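Long-range contacts in cytochrome c (Shewanella violacea, PDB 6A3L), which binds heme c covalently and probably serves in electron transfer, as a four-helix-bundle cytochrome c': residues 87-92 and 113-118; 94-99 and 109-114. All blocks are in the same frame, centred on the assembly; numbering follows the deposited sequence.

Contacts 1 and 2 share helix 79-99 and helix 105-126, and illustrate how an antiparallel pair can keep nearly one spacing while the chemistry between its helices changes. Their centres lie about 8 Å apart, and V115 of contact 1 packs on L96 of contact 2. Contact 1 is nearer the centre of the chain, yet only partly buried: L89 and V115 face the heme, N92 and K114 occupy the outer side, and S118 lies between, reaching the heme by its backbone. Contact 2, farther from the heme and close to the turn joining the helices, is the more buried, and is built from small residues, one leucine and a phenylalanine, with packing in place of the weak amide bond of contact 1.

Contact 1. Residues 87-92 and 113-118; sequences VSLQDN and MKVAKS. With HEC (heme c), chain C.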
loop_
_atom_site.group_PDB
_atom_site.type_symbol
_atom_site.label_atom_id
_atom_site.label_comp_id
_atom_site.label_asym_id
_atom_site.label_seq_id
_atom_site.Cartn_x
_atom_site.Cartn_y
_atom_site.Cartn_z
ATOM N N VAL A 87 15.691 -3.040 3.490
ATOM C CA VAL A 87 15.713 -4.378 2.900
ATOM C C VAL A 87 15.449 -5.430 3.969
ATOM O O VAL A 87 14.739 -6.420 3.729
ATOM C CB VAL A 87 17.059 -4.635 2.191
ATOM C CG1 VAL A 87 17.114 -6.059 1.655
ATOM C CG2 VAL A 87 17.278 -3.642 1.076
ATOM N N SER A 88 16.002 -5.220 5.176
ATOM C CA SER A 88 15.733 -6.122 6.292
ATOM C C SER A 88 14.263 -6.103 6.684
ATOM O O SER A 88 13.690 -7.149 7.017
ATOM C CB SER A 88 16.600 -5.748 7.497
ATOM O OG SER A 88 17.859 -6.367 7.423
ATOM N N LEU A 89 13.645 -4.917 6.695
ATOM C CA LEU A 89 12.216 -4.861 6.980
ATOM C C LEU A 89 11.453 -5.748 6.012
ATOM O O LEU A 89 10.516 -6.448 6.406
ATOM C CB LEU A 89 11.702 -3.422 6.900
ATOM C CG LEU A 89 10.192 -3.210 7.094
ATOM C CD1 LEU A 89 9.723 -3.499 8.532
ATOM C CD2 LEU A 89 9.814 -1.825 6.687
ATOM N N GLN A 90 11.842 -5.726 4.735
ATOM C CA GLN A 90 11.186 -6.567 3.742
ATOM C C GLN A 90 11.408 -8.038 4.039
ATOM O O GLN A 90 10.454 -8.823 4.085
ATOM C CB GLN A 90 11.688 -6.195 2.349
ATOM C CG GLN A 90 11.339 -4.769 1.956
ATOM C CD GLN A 90 12.176 -4.246 0.802
ATOM O OE1 GLN A 90 13.013 -4.960 0.248
ATOM N NE2 GLN A 90 11.934 -2.998 0.419
ATOM N N ASP A 91 12.661 -8.424 4.290
ATOM C CA ASP A 91 12.941 -9.826 4.593
ATOM C C ASP A 91 12.184 -10.279 5.837
ATOM O O ASP A 91 11.580 -11.360 5.842
ATOM C CB ASP A 91 14.452 -10.051 4.758
ATOM C CG ASP A 91 15.214 -9.943 3.430
ATOM O OD1 ASP A 91 14.565 -9.752 2.375
ATOM O OD2 ASP A 91 16.454 -10.087 3.433
ATOM N N ASN A 92 12.190 -9.459 6.895
ATOM C CA ASN A 92 11.434 -9.797 8.100
ATOM C C ASN A 92 9.929 -9.840 7.836
ATOM O O ASN A 92 9.220 -10.664 8.424
ATOM C CB ASN A 92 11.734 -8.798 9.208
ATOM C CG ASN A 92 13.163 -8.873 9.673
ATOM O OD1 ASN A 92 13.927 -9.725 9.225
ATOM N ND2 ASN A 92 13.529 -7.992 10.590
ATOM N N MET A 113 7.835 -10.027 16.135
ATOM C CA MET A 113 8.700 -9.138 16.905
ATOM C C MET A 113 9.952 -8.762 16.131
ATOM O O MET A 113 10.478 -7.652 16.285
ATOM C CB MET A 113 9.100 -9.821 18.216
ATOM C CG MET A 113 7.998 -9.920 19.254
ATOM S SD MET A 113 7.501 -8.339 19.967
ATOM C CE MET A 113 5.728 -8.588 20.106
ATOM N N LYS A 114 10.470 -9.686 15.331
ATOM C CA LYS A 114 11.592 -9.348 14.469
ATOM C C LYS A 114 11.215 -8.225 13.500
ATOM O O LYS A 114 12.079 -7.429 13.114
ATOM C CB LYS A 114 12.057 -10.601 13.717
ATOM C CG LYS A 114 13.331 -10.434 12.902
ATOM C CD LYS A 114 13.950 -11.786 12.572
ATOM C CE LYS A 114 15.237 -11.644 11.767
ATOM N NZ LYS A 114 15.903 -12.966 11.528
ATOM N N VAL A 115 9.944 -8.156 13.076
ATOM C CA VAL A 115 9.499 -7.017 12.278
ATOM C C VAL A 115 9.378 -5.780 13.153
ATOM O O VAL A 115 9.813 -4.683 12.780
ATOM C CB VAL A 115 8.165 -7.317 11.561
ATOM C CG1 VAL A 115 7.703 -6.084 10.799
ATOM C CG2 VAL A 115 8.286 -8.510 10.635
ATOM N N ALA A 116 8.740 -5.925 14.315
ATOM C CA ALA A 116 8.581 -4.778 15.202
ATOM C C ALA A 116 9.940 -4.172 15.519
ATOM O O ALA A 116 10.078 -2.947 15.640
ATOM C CB ALA A 116 7.844 -5.183 16.483
ATOM N N LYS A 117 10.959 -5.025 15.649
ATOM C CA LYS A 117 12.308 -4.542 15.914
ATOM C C LYS A 117 12.816 -3.699 14.747
ATOM O O LYS A 117 13.484 -2.687 14.965
ATOM C CB LYS A 117 13.227 -5.752 16.192
ATOM C CG LYS A 117 14.688 -5.445 16.499
ATOM C CD LYS A 117 15.374 -6.627 17.231
ATOM C CE LYS A 117 16.638 -7.145 16.509
ATOM N NZ LYS A 117 17.865 -6.305 16.726
ATOM N N SER A 118 12.435 -4.040 13.511
ATOM C CA SER A 118 12.792 -3.200 12.362
ATOM C C SER A 118 12.161 -1.824 12.462
ATOM O O SER A 118 12.834 -0.804 12.270
ATOM C CB SER A 118 12.370 -3.864 11.053
ATOM O OG SER A 118 13.421 -4.634 10.494
HETATM FE FE HEC C . 8.523 3.902 9.737
HETATM C CHA HEC C . 7.442 7.185 9.380
HETATM C CHB HEC C . 5.418 2.994 10.817
HETATM C CHC HEC C . 9.347 0.526 9.442
HETATM C CHD HEC C . 11.553 4.774 8.503
HETATM N NA HEC C . 6.774 4.908 10.019
HETATM C C1A HEC C . 6.549 6.259 9.852
HETATM C C2A HEC C . 5.207 6.522 10.283
HETATM C C3A HEC C . 4.642 5.374 10.672
HETATM C C4A HEC C . 5.617 4.326 10.513
HETATM C CMA HEC C . 3.201 5.192 11.216
HETATM C CAA HEC C . 4.538 7.900 10.255
HETATM C CBA HEC C . 4.048 8.083 8.807
HETATM C CGA HEC C . 3.135 9.279 8.784
HETATM O O1A HEC C . 1.935 9.065 9.070
HETATM O O2A HEC C . 3.590 10.420 8.510
HETATM N NB HEC C . 7.538 2.053 10.014
HETATM C C1B HEC C . 6.280 1.946 10.576
HETATM C C2B HEC C . 6.033 0.550 10.868
HETATM C C3B HEC C . 7.123 -0.157 10.511
HETATM C C4B HEC C . 8.086 0.783 9.953
HETATM C CMB HEC C . 4.718 0.050 11.513
HETATM C CAB HEC C . 7.329 -1.694 10.610
HETATM C CBB HEC C . 6.312 -2.542 10.378
HETATM N NC HEC C . 10.124 2.859 9.064
HETATM C C1C HEC C . 10.295 1.482 9.087
HETATM C C2C HEC C . 11.657 1.202 8.665
HETATM C C3C HEC C . 12.288 2.367 8.431
HETATM C C4C HEC C . 11.319 3.428 8.659
HETATM C CMC HEC C . 12.243 -0.224 8.584
HETATM C CAC HEC C . 13.752 2.602 7.958
HETATM C CBC HEC C . 14.366 1.760 7.115
HETATM N ND HEC C . 9.320 5.660 9.061
HETATM C C1D HEC C . 10.623 5.781 8.608
HETATM C C2D HEC C . 10.849 7.161 8.269
HETATM C C3D HEC C . 9.717 7.841 8.510
HETATM C C4D HEC C . 8.736 6.908 9.019
HETATM C CMD HEC C . 12.187 7.718 7.727
HETATM C CAD HEC C . 9.484 9.354 8.278
HETATM C CBD HEC C . 8.640 9.610 7.020
HETATM C CGD HEC C . 8.427 11.097 6.845
HETATM O O1D HEC C . 7.725 11.716 7.678
HETATM O O2D HEC C . 8.965 11.680 5.878
#
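N92 and K114 meet with their side chains crossing at about a right angle. The lysine chain, extended beyond CG, runs past the amide, K114 CE lying 3.4 Å from N92 OD1. With its CG anti to the carbonyl carbon (chi1 -66°), N92 carries its amide across to helix 105-126, where ND2 gives a weak, strongly bent hydrogen bond to K114 O (3.0 Å, 120° at the hydrogen). S118 OG is also close, 3.4 Å from N92 ND2. V115 lies beside this polar group, its CG2 3.2 Å from the backbone O of N92. Its other branch, CG1, meets L89 CD1 at 4.0 Å and also touches the heme vinyl-derived carbon CBB. L89 is turned to the heme as well: CG sits anti to the backbone N (chi1 176°), and both methyls reach the heme, L89 CD1 at CAB and CD2 at CMC (3.5 Å), while CD1 also lies against S118 CB. M20 and F24 of helix 6-31 pack against L89 and V115 respectively. The chemistry is thus split within the interface: L89 and V115 form part of the heme pocket wall, V115 one helical turn before the covalently attached C119, while the outer side is polar.

Contact 2. Residues 94-99 and 109-114; sequences AALLLA and KQSFMK
The ring of F112 is the one aromatic group in this contact, and L96 approaches it obliquely through CD2. The ring itself lies toward helix 6-31, where it stacks with F24 and touches M27 and L31. F112 has CG anti to its backbone N (chi1 174°), which leads the ring away from helix 79-99 and leaves the base of the residue to meet L96. There the second methyl, L96 CD1, lies 3.6 Å from F112 N and 4.2 Å from F112 CB; CD1 thus meets the base of F112, while CD2 approaches its ring. S111 points straight at helix 79-99 and fits among A95, L96 and A99. Its OG reaches 3.5 Å from L96 CA, and its CB lies 4.1 Å from A99 CB. Although S111 OG is also close to L96 N, the angle is too poor for a hydrogen bond, and toward helix 79-99 the hydroxyl makes packing contacts. Around the small side chains of A95, A99 and S111, the axes of the two short segments come within 8.8 Å of each other, nearly antiparallel at 164°. L97, meanwhile, packs on helix 39-53. Close antiparallel packing of consecutive helices, with an aromatic and aliphatic interior shared with helix 6-31, is characteristic of the four-helix bundle of cytochromes c'.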
loop_
_atom_site.group_PDB
_atom_site.type_symbol
_atom_site.label_atom_id
_atom_site.label_comp_id
_atom_site.label_asym_id
_atom_site.label_seq_id
_atom_site.Cartn_x
_atom_site.Cartn_y
_atom_site.Cartn_z
ATOM N N ALA A 94 8.583 -10.606 4.920
ATOM C CA ALA A 94 8.377 -11.823 4.138
ATOM C C ALA A 94 8.407 -13.052 5.029
ATOM O O ALA A 94 7.675 -14.021 4.790
ATOM C CB ALA A 94 9.433 -11.939 3.037
ATOM N N ALA A 95 9.270 -13.042 6.046
ATOM C CA ALA A 95 9.301 -14.147 6.995
ATOM C C ALA A 95 8.003 -14.227 7.786
ATOM O O ALA A 95 7.482 -15.324 8.026
ATOM C CB ALA A 95 10.505 -13.989 7.937
ATOM N N LEU A 96 7.471 -13.075 8.212
ATOM C CA LEU A 96 6.207 -13.057 8.954
ATOM C C LEU A 96 5.070 -13.659 8.138
ATOM O O LEU A 96 4.206 -14.369 8.681
ATOM C CB LEU A 96 5.843 -11.618 9.353
ATOM C CG LEU A 96 4.569 -11.443 10.196
ATOM C CD1 LEU A 96 4.672 -12.313 11.451
ATOM C CD2 LEU A 96 4.373 -9.991 10.604
ATOM N N LEU A 97 5.034 -13.345 6.838
ATOM C CA LEU A 97 3.997 -13.874 5.958
ATOM C C LEU A 97 4.086 -15.387 5.850
ATOM O O LEU A 97 3.060 -16.074 5.731
ATOM C CB LEU A 97 4.121 -13.230 4.574
ATOM C CG LEU A 97 3.151 -13.717 3.483
ATOM C CD1 LEU A 97 1.716 -13.698 3.956
ATOM C CD2 LEU A 97 3.316 -12.872 2.238
ATOM N N LEU A 98 5.310 -15.920 5.854
ATOM C CA LEU A 98 5.484 -17.368 5.794
ATOM C C LEU A 98 5.028 -18.015 7.095
ATOM O O LEU A 98 4.373 -19.061 7.084
ATOM C CB LEU A 98 6.949 -17.707 5.510
ATOM C CG LEU A 98 7.211 -18.940 4.626
ATOM C CD1 LEU A 98 8.709 -19.137 4.393
ATOM C CD2 LEU A 98 6.559 -20.231 5.134
ATOM N N ALA A 99 5.349 -17.383 8.224
ATOM C CA ALA A 99 4.917 -17.885 9.519
ATOM C C ALA A 99 3.398 -17.922 9.616
ATOM O O ALA A 99 2.828 -18.871 10.167
ATOM C CB ALA A 99 5.497 -17.008 10.622
ATOM N N LYS A 109 4.509 -15.068 17.180
ATOM C CA LYS A 109 4.900 -13.962 18.038
ATOM C C LYS A 109 6.333 -13.522 17.764
ATOM O O LYS A 109 6.599 -12.323 17.621
ATOM C CB LYS A 109 4.727 -14.363 19.507
ATOM C CG LYS A 109 3.275 -14.648 19.869
ATOM C CD LYS A 109 3.069 -14.922 21.351
ATOM C CE LYS A 109 1.573 -15.007 21.672
ATOM N NZ LYS A 109 1.290 -15.516 23.042
ATOM N N GLN A 110 7.270 -14.468 17.666
ATOM C CA GLN A 110 8.664 -14.057 17.506
ATOM C C GLN A 110 8.918 -13.477 16.114
ATOM O O GLN A 110 9.624 -12.472 15.978
ATOM C CB GLN A 110 9.608 -15.215 17.854
ATOM C CG GLN A 110 10.081 -16.097 16.714
ATOM C CD GLN A 110 10.980 -17.225 17.203
ATOM O OE1 GLN A 110 10.966 -17.581 18.387
ATOM N NE2 GLN A 110 11.773 -17.786 16.297
ATOM N N SER A 111 8.344 -14.073 15.068
ATOM C CA SER A 111 8.549 -13.506 13.744
ATOM C C SER A 111 7.895 -12.130 13.624
ATOM O O SER A 111 8.413 -11.249 12.923
ATOM C CB SER A 111 8.020 -14.463 12.686
ATOM O OG SER A 111 8.479 -14.070 11.405
ATOM N N PHE A 112 6.781 -11.923 14.328
ATOM C CA PHE A 112 6.184 -10.599 14.438
ATOM C C PHE A 112 7.143 -9.606 15.073
ATOM O O PHE A 112 7.254 -8.458 14.621
ATOM C CB PHE A 112 4.909 -10.691 15.269
ATOM C CG PHE A 112 4.280 -9.363 15.580
ATOM C CD1 PHE A 112 3.297 -8.836 14.755
ATOM C CD2 PHE A 112 4.645 -8.649 16.716
ATOM C CE1 PHE A 112 2.706 -7.619 15.047
ATOM C CE2 PHE A 112 4.055 -7.429 17.012
ATOM C CZ PHE A 112 3.077 -6.923 16.179
ATOM N N MET A 113 7.835 -10.027 16.135
ATOM C CA MET A 113 8.700 -9.138 16.905
ATOM C C MET A 113 9.952 -8.762 16.131
ATOM O O MET A 113 10.478 -7.652 16.285
ATOM C CB MET A 113 9.100 -9.821 18.216
ATOM C CG MET A 113 7.998 -9.920 19.254
ATOM S SD MET A 113 7.501 -8.339 19.967
ATOM C CE MET A 113 5.728 -8.588 20.106
ATOM N N LYS A 114 10.470 -9.686 15.331
ATOM C CA LYS A 114 11.592 -9.348 14.469
ATOM C C LYS A 114 11.215 -8.225 13.500
ATOM O O LYS A 114 12.079 -7.429 13.114
ATOM C CB LYS A 114 12.057 -10.601 13.717
ATOM C CG LYS A 114 13.331 -10.434 12.902
ATOM C CD LYS A 114 13.950 -11.786 12.572
ATOM C CE LYS A 114 15.237 -11.644 11.767
ATOM N NZ LYS A 114 15.903 -12.966 11.528
#